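Local coordinates for protein sugar-binding transcriptional regulator, LacI family (Enterococcus faecalis, PDB 3CS3) that probably regulates transcription as a sugar-responsive, DNA-binding repressor of the LacI type, present here as its C-terminal domain, at residues A[94-108]-A[246-260]. Numbering follows the deposited sequence. Where two conformers were deposited one is given.
Sequences NIRQVLLDNRGGATQ and LMRGEAAESEHIYTR. With SO4 (sulfate ion), chain E; SO4 (sulfate ion), chain C; SO4 (sulfate ion), chain B.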
ATOM      1  N   ASN A  94      11.872 -21.303  18.507  1.00 59.30           N
ATOM      2  CA  ASN A  94      11.074 -21.227  17.268  1.00 59.66           C
ATOM      3  C   ASN A  94      10.735 -19.813  16.780  1.00 51.43           C
ATOM      4  O   ASN A  94      10.045 -19.653  15.775  1.00 44.42           O
ATOM      5  CB  ASN A  94       9.810 -22.103  17.325  1.00 61.02           C
ATOM      6  CG  ASN A  94       9.972 -23.407  16.585  1.00 74.94           C
ATOM      7  OD1 ASN A  94      10.648 -23.476  15.553  1.00 74.42           O
ATOM      8  ND2 ASN A  94       9.335 -24.452  17.100  1.00 86.50           N
ATOM      9  N   ILE A  95      11.220 -18.794  17.487  1.00 46.31           N
ATOM     10  CA  ILE A  95      11.036 -17.412  17.061  1.00 43.64           C
ATOM     11  C   ILE A  95      12.380 -16.703  16.885  1.00 42.96           C
ATOM     12  O   ILE A  95      13.276 -16.854  17.709  1.00 45.83           O
ATOM     13  CB  ILE A  95      10.089 -16.614  18.006  1.00 47.90           C
ATOM     14  CG1 ILE A  95       8.827 -17.433  18.335  1.00 42.15           C
ATOM     15  CG2 ILE A  95       9.685 -15.284  17.360  1.00 44.56           C
ATOM     16  CD1 ILE A  95       7.926 -16.826  19.394  1.00 40.39           C
ATOM     17  N   ARG A  96      12.522 -15.961  15.788  1.00 39.74           N
ATOM     18  CA  ARG A  96      13.687 -15.108  15.560  1.00 35.60           C
ATOM     19  C   ARG A  96      13.264 -13.679  15.261  1.00 35.35           C
ATOM     20  O   ARG A  96      12.099 -13.434  14.972  1.00 38.77           O
ATOM     21  CB  ARG A  96      14.545 -15.652  14.421  1.00 29.22           C
ATOM     22  CG  ARG A  96      15.175 -16.996  14.725  1.00 35.21           C
ATOM     23  CD  ARG A  96      16.148 -16.941  15.915  1.00 34.23           C
ATOM     24  NE  ARG A  96      16.860 -18.212  16.001  1.00 42.51           N
ATOM     25  CZ  ARG A  96      16.461 -19.246  16.736  1.00 44.47           C
ATOM     26  NH1 ARG A  96      15.370 -19.154  17.487  1.00 38.29           N
ATOM     27  NH2 ARG A  96      17.157 -20.372  16.725  1.00 38.51           N
ATOM     28  N   GLN A  97      14.216 -12.746  15.322  1.00 37.04           N
ATOM     29  CA  GLN A  97      13.939 -11.321  15.125  1.00 34.29           C
ATOM     30  C   GLN A  97      14.714 -10.757  13.954  1.00 32.12           C
ATOM     31  O   GLN A  97      15.911 -10.991  13.836  1.00 43.48           O
ATOM     32  CB  GLN A  97      14.336 -10.509  16.357  1.00 33.12           C
ATOM     33  CG  GLN A  97      13.827 -11.017  17.685  1.00 41.71           C
ATOM     34  CD  GLN A  97      14.664 -10.513  18.855  1.00 48.50           C
ATOM     35  OE1 GLN A  97      14.501 -10.974  19.983  1.00 50.11           O
ATOM     36  NE2 GLN A  97      15.563  -9.564  18.591  1.00 48.32           N
ATOM     37  N   VAL A  98      14.035 -10.013  13.084  1.00 30.59           N
ATOM     38  CA  VAL A  98      14.723  -9.148  12.120  1.00 31.09           C
ATOM     39  C   VAL A  98      14.179  -7.734  12.302  1.00 32.65           C
ATOM     40  O   VAL A  98      13.135  -7.379  11.759  1.00 37.41           O
ATOM     41  CB  VAL A  98      14.591  -9.615  10.640  1.00 31.38           C
ATOM     42  CG1 VAL A  98      15.487  -8.766   9.741  1.00 25.53           C
ATOM     43  CG2 VAL A  98      14.968 -11.077  10.489  1.00 23.85           C
ATOM     44  N   LEU A  99      14.896  -6.937  13.087  1.00 37.15           N
ATOM     45  CA  LEU A  99      14.386  -5.651  13.556  1.00 36.24           C
ATOM     46  C   LEU A  99      15.113  -4.470  12.937  1.00 37.56           C
ATOM     47  O   LEU A  99      16.269  -4.587  12.541  1.00 37.09           O
ATOM     48  CB  LEU A  99      14.498  -5.572  15.078  1.00 36.09           C
ATOM     49  CG  LEU A  99      13.896  -6.704  15.914  1.00 34.70           C
ATOM     50  CD1 LEU A  99      14.115  -6.429  17.386  1.00 29.67           C
ATOM     51  CD2 LEU A  99      12.415  -6.887  15.625  1.00 31.08           C
ATOM     52  N   LEU A 100      14.431  -3.330  12.847  1.00 37.83           N
ATOM     53  CA  LEU A 100      15.099  -2.091  12.469  1.00 39.00           C
ATOM     54  C   LEU A 100      15.989  -1.634  13.612  1.00 39.29           C
ATOM     55  O   LEU A 100      15.660  -1.828  14.783  1.00 41.45           O
ATOM     56  CB  LEU A 100      14.096  -0.983  12.147  1.00 32.31           C
ATOM     57  CG  LEU A 100      13.105  -1.184  11.005  1.00 35.02           C
ATOM     58  CD1 LEU A 100      12.205   0.031  10.897  1.00 36.64           C
ATOM     59  CD2 LEU A 100      13.822  -1.444   9.695  1.00 43.04           C
ATOM     60  N   ASP A 101      17.116  -1.027  13.264  1.00 37.74           N
ATOM     61  CA  ASP A 101      17.946  -0.336  14.236  1.00 39.19           C
ATOM     62  C   ASP A 101      17.277   0.994  14.619  1.00 36.83           C
ATOM     63  O   ASP A 101      17.613   2.061  14.088  1.00 34.45           O
ATOM     64  CB  ASP A 101      19.343  -0.121  13.660  1.00 38.42           C
ATOM     65  CG  ASP A 101      20.310   0.465  14.664  1.00 41.22           C
ATOM     66  OD1 ASP A 101      20.228   0.118  15.865  1.00 43.17           O
ATOM     67  OD2 ASP A 101      21.161   1.270  14.239  1.00 38.49           O
ATOM     68  N   ASN A 102      16.311   0.902  15.531  1.00 37.73           N
ATOM     69  CA  ASN A 102      15.535   2.050  15.994  1.00 37.60           C
ATOM     70  C   ASN A 102      16.370   3.040  16.794  1.00 36.25           C
ATOM     71  O   ASN A 102      16.157   4.248  16.711  1.00 40.52           O
ATOM     72  CB  ASN A 102      14.353   1.584  16.842  1.00 37.47           C
ATOM     73  CG  ASN A 102      13.321   0.817  16.043  1.00 35.40           C
ATOM     74  OD1 ASN A 102      12.841   1.286  15.010  1.00 30.64           O
ATOM     75  ND2 ASN A 102      12.966  -0.365  16.528  1.00 31.45           N
ATOM     76  N   ARG A 103      17.322   2.515  17.560  1.00 34.82           N
ATOM     77  CA  ARG A 103      18.225   3.330  18.369  1.00 28.62           C
ATOM     78  C   ARG A 103      19.182   4.157  17.518  1.00 26.86           C
ATOM     79  O   ARG A 103      19.369   5.338  17.779  1.00 40.43           O
ATOM     80  CB  ARG A 103      18.956   2.459  19.396  1.00 30.34           C
ATOM     81  CG  ARG A 103      17.970   1.828  20.379  1.00 34.05           C
ATOM     82  CD  ARG A 103      18.621   1.051  21.498  1.00 40.29           C
ATOM     83  NE  ARG A 103      17.651   0.766  22.556  1.00 42.42           N
ATOM     84  CZ  ARG A 103      17.674   1.304  23.772  1.00 48.24           C
ATOM     85  NH1 ARG A 103      18.639   2.150  24.115  1.00 40.49           N
ATOM     86  NH2 ARG A 103      16.737   0.982  24.654  1.00 46.34           N
ATOM     87  N   GLY A 104      19.749   3.554  16.483  1.00 31.67           N
ATOM     88  CA  GLY A 104      20.604   4.282  15.551  1.00 30.38           C
ATOM     89  C   GLY A 104      19.841   5.250  14.666  1.00 40.02           C
ATOM     90  O   GLY A 104      20.354   6.316  14.335  1.00 44.55           O
ATOM     91  N   GLY A 105      18.620   4.873  14.284  1.00 37.56           N
ATOM     92  CA  GLY A 105      17.764   5.724  13.466  1.00 29.42           C
ATOM     93  C   GLY A 105      17.277   6.959  14.198  1.00 29.19           C
ATOM     94  O   GLY A 105      17.338   8.065  13.664  1.00 33.56           O
ATOM     95  N   ALA A 106      16.792   6.771  15.422  1.00 31.63           N
ATOM     96  CA  ALA A 106      16.331   7.885  16.240  1.00 34.41           C
ATOM     97  C   ALA A 106      17.481   8.796  16.666  1.00 34.98           C
ATOM     98  O   ALA A 106      17.295  10.004  16.749  1.00 37.28           O
ATOM     99  CB  ALA A 106      15.551   7.391  17.449  1.00 30.49           C
ATOM    100  N   THR A 107      18.661   8.218  16.912  1.00 40.24           N
ATOM    101  CA  THR A 107      19.872   8.991  17.231  1.00 38.33           C
ATOM    102  C   THR A 107      20.277   9.886  16.066  1.00 39.73           C
ATOM    103  O   THR A 107      20.598  11.054  16.263  1.00 44.99           O
ATOM    104  CB  THR A 107      21.067   8.078  17.618  1.00 35.28           C
ATOM    105  OG1 THR A 107      20.750   7.355  18.809  1.00 38.50           O
ATOM    106  CG2 THR A 107      22.336   8.879  17.870  1.00 38.48           C
ATOM    107  N   GLN A 108      20.235   9.339  14.856  1.00 39.05           N
ATOM    108  CA  GLN A 108      20.575  10.099  13.657  1.00 44.33           C
ATOM    109  C   GLN A 108      19.590  11.232  13.360  1.00 44.03           C
ATOM    110  O   GLN A 108      19.987  12.283  12.862  1.00 49.55           O
ATOM    111  CB  GLN A 108      20.722   9.167  12.457  1.00 42.69           C
ATOM    112  CG  GLN A 108      22.061   8.426  12.424  1.00 49.45           C
ATOM    113  CD  GLN A 108      22.098   7.310  11.392  1.00 51.78           C
ATOM    114  OE1 GLN A 108      22.870   7.362  10.431  1.00 67.04           O
ATOM    115  NE2 GLN A 108      21.259   6.298  11.583  1.00 48.19           N
ATOM    116  N   LEU A 246      15.236 -21.230   9.943  1.00 45.46           N
ATOM    117  CA  LEU A 246      14.663 -21.539  11.253  1.00 47.32           C
ATOM    118  C   LEU A 246      13.784 -22.790  11.236  1.00 51.79           C
ATOM    119  O   LEU A 246      13.843 -23.603  12.164  1.00 56.25           O
ATOM    120  CB  LEU A 246      13.886 -20.329  11.799  1.00 42.77           C
ATOM    121  CG  LEU A 246      13.079 -20.401  13.095  1.00 44.51           C
ATOM    122  CD1 LEU A 246      13.967 -20.676  14.292  1.00 44.60           C
ATOM    123  CD2 LEU A 246      12.318 -19.109  13.277  1.00 37.84           C
ATOM    124  N   MET A 247      12.990 -22.955  10.179  1.00 51.64           N
ATOM    125  CA  MET A 247      12.085 -24.098  10.098  1.00 55.66           C
ATOM    126  C   MET A 247      12.778 -25.368   9.606  1.00 57.08           C
ATOM    127  O   MET A 247      12.228 -26.464   9.721  1.00 62.94           O
ATOM    128  CB  MET A 247      10.811 -23.759   9.306  1.00 51.29           C
ATOM    129  CG  MET A 247      10.806 -24.032   7.811  1.00 62.93           C
ATOM    130  SD  MET A 247       9.360 -23.282   7.005  1.00 60.15           S
ATOM    131  CE  MET A 247       8.230 -23.113   8.382  1.00 54.03           C
ATOM    132  N   ARG A 248      13.991 -25.205   9.083  1.00 51.98           N
ATOM    133  CA  ARG A 248      14.843 -26.319   8.662  0.50 51.80           C
ATOM    134  C   ARG A 248      15.837 -26.690   9.762  1.00 53.34           C
ATOM    135  O   ARG A 248      16.807 -27.410   9.518  1.00 59.28           O
ATOM    136  CB  ARG A 248      15.609 -25.969   7.382  0.50 46.27           C
ATOM    137  CG  ARG A 248      14.761 -25.887   6.123  0.50 50.08           C
ATOM    138  CD  ARG A 248      15.618 -25.968   4.860  0.50 53.87           C
ATOM    139  NE  ARG A 248      16.762 -25.056   4.887  0.50 53.46           N
ATOM    140  CZ  ARG A 248      17.606 -24.871   3.873  0.50 53.35           C
ATOM    141  NH1 ARG A 248      18.615 -24.018   4.000  0.50 45.21           N
ATOM    142  NH2 ARG A 248      17.444 -25.532   2.731  0.50 52.29           N
ATOM    143  N   GLY A 249      15.603 -26.175  10.968  1.00 53.58           N
ATOM    144  CA  GLY A 249      16.427 -26.470  12.139  1.00 57.01           C
ATOM    145  C   GLY A 249      17.788 -25.806  12.188  1.00 62.14           C
ATOM    146  O   GLY A 249      18.525 -25.974  13.162  1.00 66.07           O
ATOM    147  N   GLU A 250      18.113 -25.036  11.152  1.00 61.15           N
ATOM    148  CA  GLU A 250      19.454 -24.484  10.967  1.00 63.79           C
ATOM    149  C   GLU A 250      19.748 -23.269  11.850  1.00 68.63           C
ATOM    150  O   GLU A 250      18.894 -22.820  12.625  1.00 68.03           O
ATOM    151  CB  GLU A 250      19.696 -24.156   9.487  1.00 58.45           C
ATOM    152  CG  GLU A 250      19.815 -25.392   8.602  1.00 66.96           C
ATOM    153  CD  GLU A 250      19.478 -25.127   7.143  1.00 78.29           C
ATOM    154  OE1 GLU A 250      19.397 -23.946   6.743  1.00 82.47           O
ATOM    155  OE2 GLU A 250      19.295 -26.111   6.391  1.00 85.46           O
ATOM    156  N   ALA A 251      20.977 -22.768  11.740  1.00 74.88           N
ATOM    157  CA  ALA A 251      21.402 -21.566  12.442  1.00 75.18           C
ATOM    158  C   ALA A 251      20.822 -20.338  11.749  1.00 72.92           C
ATOM    159  O   ALA A 251      21.154 -20.032  10.594  1.00 68.92           O
ATOM    160  CB  ALA A 251      22.923 -21.487  12.507  1.00 82.55           C
ATOM    161  N   ALA A 252      19.941 -19.651  12.472  1.00 65.73           N
ATOM    162  CA  ALA A 252      19.228 -18.500  11.955  1.00 57.46           C
ATOM    163  C   ALA A 252      19.260 -17.396  13.000  1.00 57.44           C
ATOM    164  O   ALA A 252      18.256 -17.135  13.650  1.00 60.75           O
ATOM    165  CB  ALA A 252      17.793 -18.887  11.633  1.00 54.69           C
ATOM    166  N   GLU A 253      20.413 -16.753  13.160  1.00 50.02           N
ATOM    167  CA  GLU A 253      20.599 -15.744  14.204  1.00 54.40           C
ATOM    168  C   GLU A 253      19.791 -14.480  13.943  1.00 45.33           C
ATOM    169  O   GLU A 253      19.665 -14.047  12.800  1.00 49.95           O
ATOM    170  CB  GLU A 253      22.080 -15.388  14.358  1.00 54.37           C
ATOM    171  CG  GLU A 253      22.923 -16.487  14.990  1.00 69.44           C
ATOM    172  CD  GLU A 253      24.415 -16.198  14.930  1.00 73.64           C
ATOM    173  OE1 GLU A 253      25.190 -16.963  15.546  1.00 85.86           O
ATOM    174  OE2 GLU A 253      24.817 -15.213  14.269  1.00 83.49           O
ATOM    175  N   SER A 254      19.245 -13.903  15.011  1.00 41.80           N
ATOM    176  CA  SER A 254      18.523 -12.635  14.941  1.00 37.80           C
ATOM    177  C   SER A 254      19.432 -11.498  14.481  1.00 38.59           C
ATOM    178  O   SER A 254      20.606 -11.455  14.839  1.00 41.83           O
ATOM    179  CB  SER A 254      17.888 -12.296  16.287  1.00 35.67           C
ATOM    180  OG  SER A 254      16.824 -13.186  16.584  1.00 44.62           O
ATOM    181  N   GLU A 255      18.881 -10.599  13.669  1.00 37.90           N
ATOM    182  CA  GLU A 255      19.655  -9.558  13.007  1.00 34.53           C
ATOM    183  C   GLU A 255      18.971  -8.198  13.079  1.00 39.18           C
ATOM    184  O   GLU A 255      17.787  -8.105  13.401  1.00 39.80           O
ATOM    185  CB  GLU A 255      19.888  -9.925  11.542  1.00 33.78           C
ATOM    186  CG  GLU A 255      21.028 -10.905  11.326  1.00 44.48           C
ATOM    187  CD  GLU A 255      21.382 -11.090   9.867  1.00 46.44           C
ATOM    188  OE1 GLU A 255      21.579 -10.081   9.153  1.00 48.16           O
ATOM    189  OE2 GLU A 255      21.484 -12.254   9.435  1.00 62.01           O
ATOM    190  N   HIS A 256      19.735  -7.149  12.779  1.00 34.74           N
ATOM    191  CA  HIS A 256      19.199  -5.801  12.672  1.00 32.78           C
ATOM    192  C   HIS A 256      19.368  -5.275  11.263  1.00 34.78           C
ATOM    193  O   HIS A 256      20.267  -5.708  10.527  1.00 31.54           O
ATOM    194  CB  HIS A 256      19.858  -4.841  13.673  1.00 37.02           C
ATOM    195  CG  HIS A 256      19.444  -5.076  15.090  1.00 38.98           C
ATOM    196  ND1 HIS A 256      20.099  -5.961  15.918  1.00 50.89           N
ATOM    197  CD2 HIS A 256      18.424  -4.561  15.818  1.00 39.96           C
ATOM    198  CE1 HIS A 256      19.507  -5.973  17.100  1.00 57.81           C
ATOM    199  NE2 HIS A 256      18.486  -5.135  17.064  1.00 45.31           N
ATOM    200  N   ILE A 257      18.487  -4.347  10.902  1.00 30.34           N
ATOM    201  CA  ILE A 257      18.535  -3.646   9.630  1.00 31.86           C
ATOM    202  C   ILE A 257      18.969  -2.209   9.922  1.00 35.82           C
ATOM    203  O   ILE A 257      18.306  -1.493  10.677  1.00 36.05           O
ATOM    204  CB  ILE A 257      17.155  -3.704   8.912  1.00 33.94           C
ATOM    205  CG1 ILE A 257      16.789  -5.160   8.564  1.00 35.39           C
ATOM    206  CG2 ILE A 257      17.103  -2.777   7.680  1.00 27.35           C
ATOM    207  CD1 ILE A 257      17.736  -5.859   7.573  1.00 30.73           C
ATOM    208  N   TYR A 258      20.091  -1.797   9.336  1.00 36.13           N
ATOM    209  CA  TYR A 258      20.715  -0.529   9.714  1.00 38.26           C
ATOM    210  C   TYR A 258      20.253   0.637   8.858  1.00 38.00           C
ATOM    211  O   TYR A 258      19.775   0.449   7.737  1.00 43.40           O
ATOM    212  CB  TYR A 258      22.244  -0.663   9.815  1.00 34.90           C
ATOM    213  CG  TYR A 258      22.629  -1.581  10.958  1.00 35.84           C
ATOM    214  CD1 TYR A 258      22.589  -1.128  12.274  1.00 35.46           C
ATOM    215  CD2 TYR A 258      22.975  -2.920  10.732  1.00 33.71           C
ATOM    216  CE1 TYR A 258      22.909  -1.960  13.337  1.00 32.85           C
ATOM    217  CE2 TYR A 258      23.294  -3.772  11.801  1.00 22.74           C
ATOM    218  CZ  TYR A 258      23.263  -3.280  13.096  1.00 34.63           C
ATOM    219  OH  TYR A 258      23.578  -4.090  14.165  1.00 37.05           O
ATOM    220  N   THR A 259      20.370   1.838   9.419  1.00 37.66           N
ATOM    221  CA  THR A 259      19.722   3.030   8.878  1.00 34.03           C
ATOM    222  C   THR A 259      20.690   4.168   8.542  1.00 36.32           C
ATOM    223  O   THR A 259      21.851   4.165   8.962  1.00 35.85           O
ATOM    224  CB  THR A 259      18.672   3.584   9.872  1.00 39.10           C
ATOM    225  OG1 THR A 259      19.319   3.962  11.091  1.00 53.39           O
ATOM    226  CG2 THR A 259      17.581   2.555  10.180  1.00 38.34           C
ATOM    227  N   ARG A 260      20.185   5.144   7.790  1.00 35.80           N
ATOM    228  CA  ARG A 260      20.907   6.371   7.475  1.00 41.03           C
ATOM    229  C   ARG A 260      19.933   7.541   7.365  1.00 42.97           C
ATOM    230  O   ARG A 260      18.768   7.357   6.997  1.00 41.61           O
ATOM    231  CB  ARG A 260      21.730   6.219   6.188  1.00 41.77           C
ATOM    232  CG  ARG A 260      20.934   6.215   4.889  1.00 51.58           C
ATOM    233  CD  ARG A 260      21.756   5.680   3.719  1.00 57.43           C
ATOM    234  NE  ARG A 260      21.266   6.180   2.431  1.00 70.98           N
ATOM    235  CZ  ARG A 260      20.294   5.621   1.711  1.00 73.79           C
ATOM    236  NH1 ARG A 260      19.679   4.520   2.134  1.00 71.12           N
ATOM    237  NH2 ARG A 260      19.933   6.168   0.555  1.00 67.83           N
TER
HETATM  238  S   SO4 E 405      20.521 -19.766  15.983  1.00129.25           S
HETATM  239  O1  SO4 E 405      20.182 -18.395  16.352  1.00130.78           O
HETATM  240  O2  SO4 E 405      19.522 -20.289  15.055  1.00125.12           O
HETATM  241  O3  SO4 E 405      21.834 -19.793  15.348  1.00128.56           O
HETATM  242  O4  SO4 E 405      20.542 -20.587  17.190  1.00129.34           O
HETATM  243  S   SO4 C 403      23.337  -7.663  13.918  1.00 56.60           S
HETATM  244  O1  SO4 C 403      24.311  -6.588  13.845  1.00 63.63           O
HETATM  245  O2  SO4 C 403      24.013  -8.953  14.019  1.00 57.56           O
HETATM  246  O3  SO4 C 403      22.469  -7.501  15.082  1.00 56.05           O
HETATM  247  O4  SO4 C 403      22.550  -7.600  12.692  1.00 51.92           O
HETATM  248  S   SO4 B 402      15.167 -22.810  18.269  1.00101.99           S
HETATM  249  O1  SO4 B 402      15.027 -23.877  19.254  1.00109.41           O
HETATM  250  O2  SO4 B 402      14.063 -22.892  17.318  1.00104.53           O
HETATM  251  O3  SO4 B 402      15.148 -21.522  18.954  1.00 98.30           O
HETATM  252  O4  SO4 B 402      16.429 -22.965  17.553  1.00 99.53           O
HETATM  253  O   HOH W   1      17.367  -8.269  16.719  1.00 45.93           O
HETATM  254  O   HOH W   2      21.341   2.410  12.061  1.00 52.81           O
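L246, in the last turn of helix 232-247, sets its CD1 over one face of the R96 guanidinium, 3.8 Å from CZ, while its CD2 rests on N94 O. From here the chain runs back as parallel strand 255-257 beside strand 95-100, in the mixed sheet of a periplasmic-binding-protein-like fold, as in the LacI family. Beyond the Schellman motif that ends the helix, with G249 at C-prime, A252 O takes a weak bond from R96 NE. The arginine bends at chi2 (-63°), and its edge also meets two sulfates, most likely crystallisation additives: NH2 donates to O2 of one, which A252 N grips too, and NH1 to O3 of the other.

S254 OG accepts from Q97 N at 2.9 Å, a side-chain bond just ahead of the backbone pairing. E255 N then donates to Q97 O, and E255 O receives L99 N; the E255 carboxylate itself turns to K242. H256 puts its imidazole on the L99 side, ND1 pointing almost straight (177°) at O3 of a third sulfate, which H256 N and Y258 OH also hold. I257 N binds L99 O at 2.8 Å, and I257 O takes D101 N. The I257 side chain lies on the other face, CG1 against V98 CG1 and CG2 4.1 Å from L100 CD2, with W235 of helix 232-247 packed on I257 and L100.

At the next step D101 OD2, of the N-cap residue of helix 102-115, comes to the edge of the Y258 ring at CD1; the carboxylate and ring planes are 65° apart. A water links D101 OD2 to T259 N. T259 settles against the helix's first turn, its OG1 3.3 Å from G105 CA, and Q108 NE2, bound to G104 O, also reaches T259 O in a weak bond of 3.4 Å.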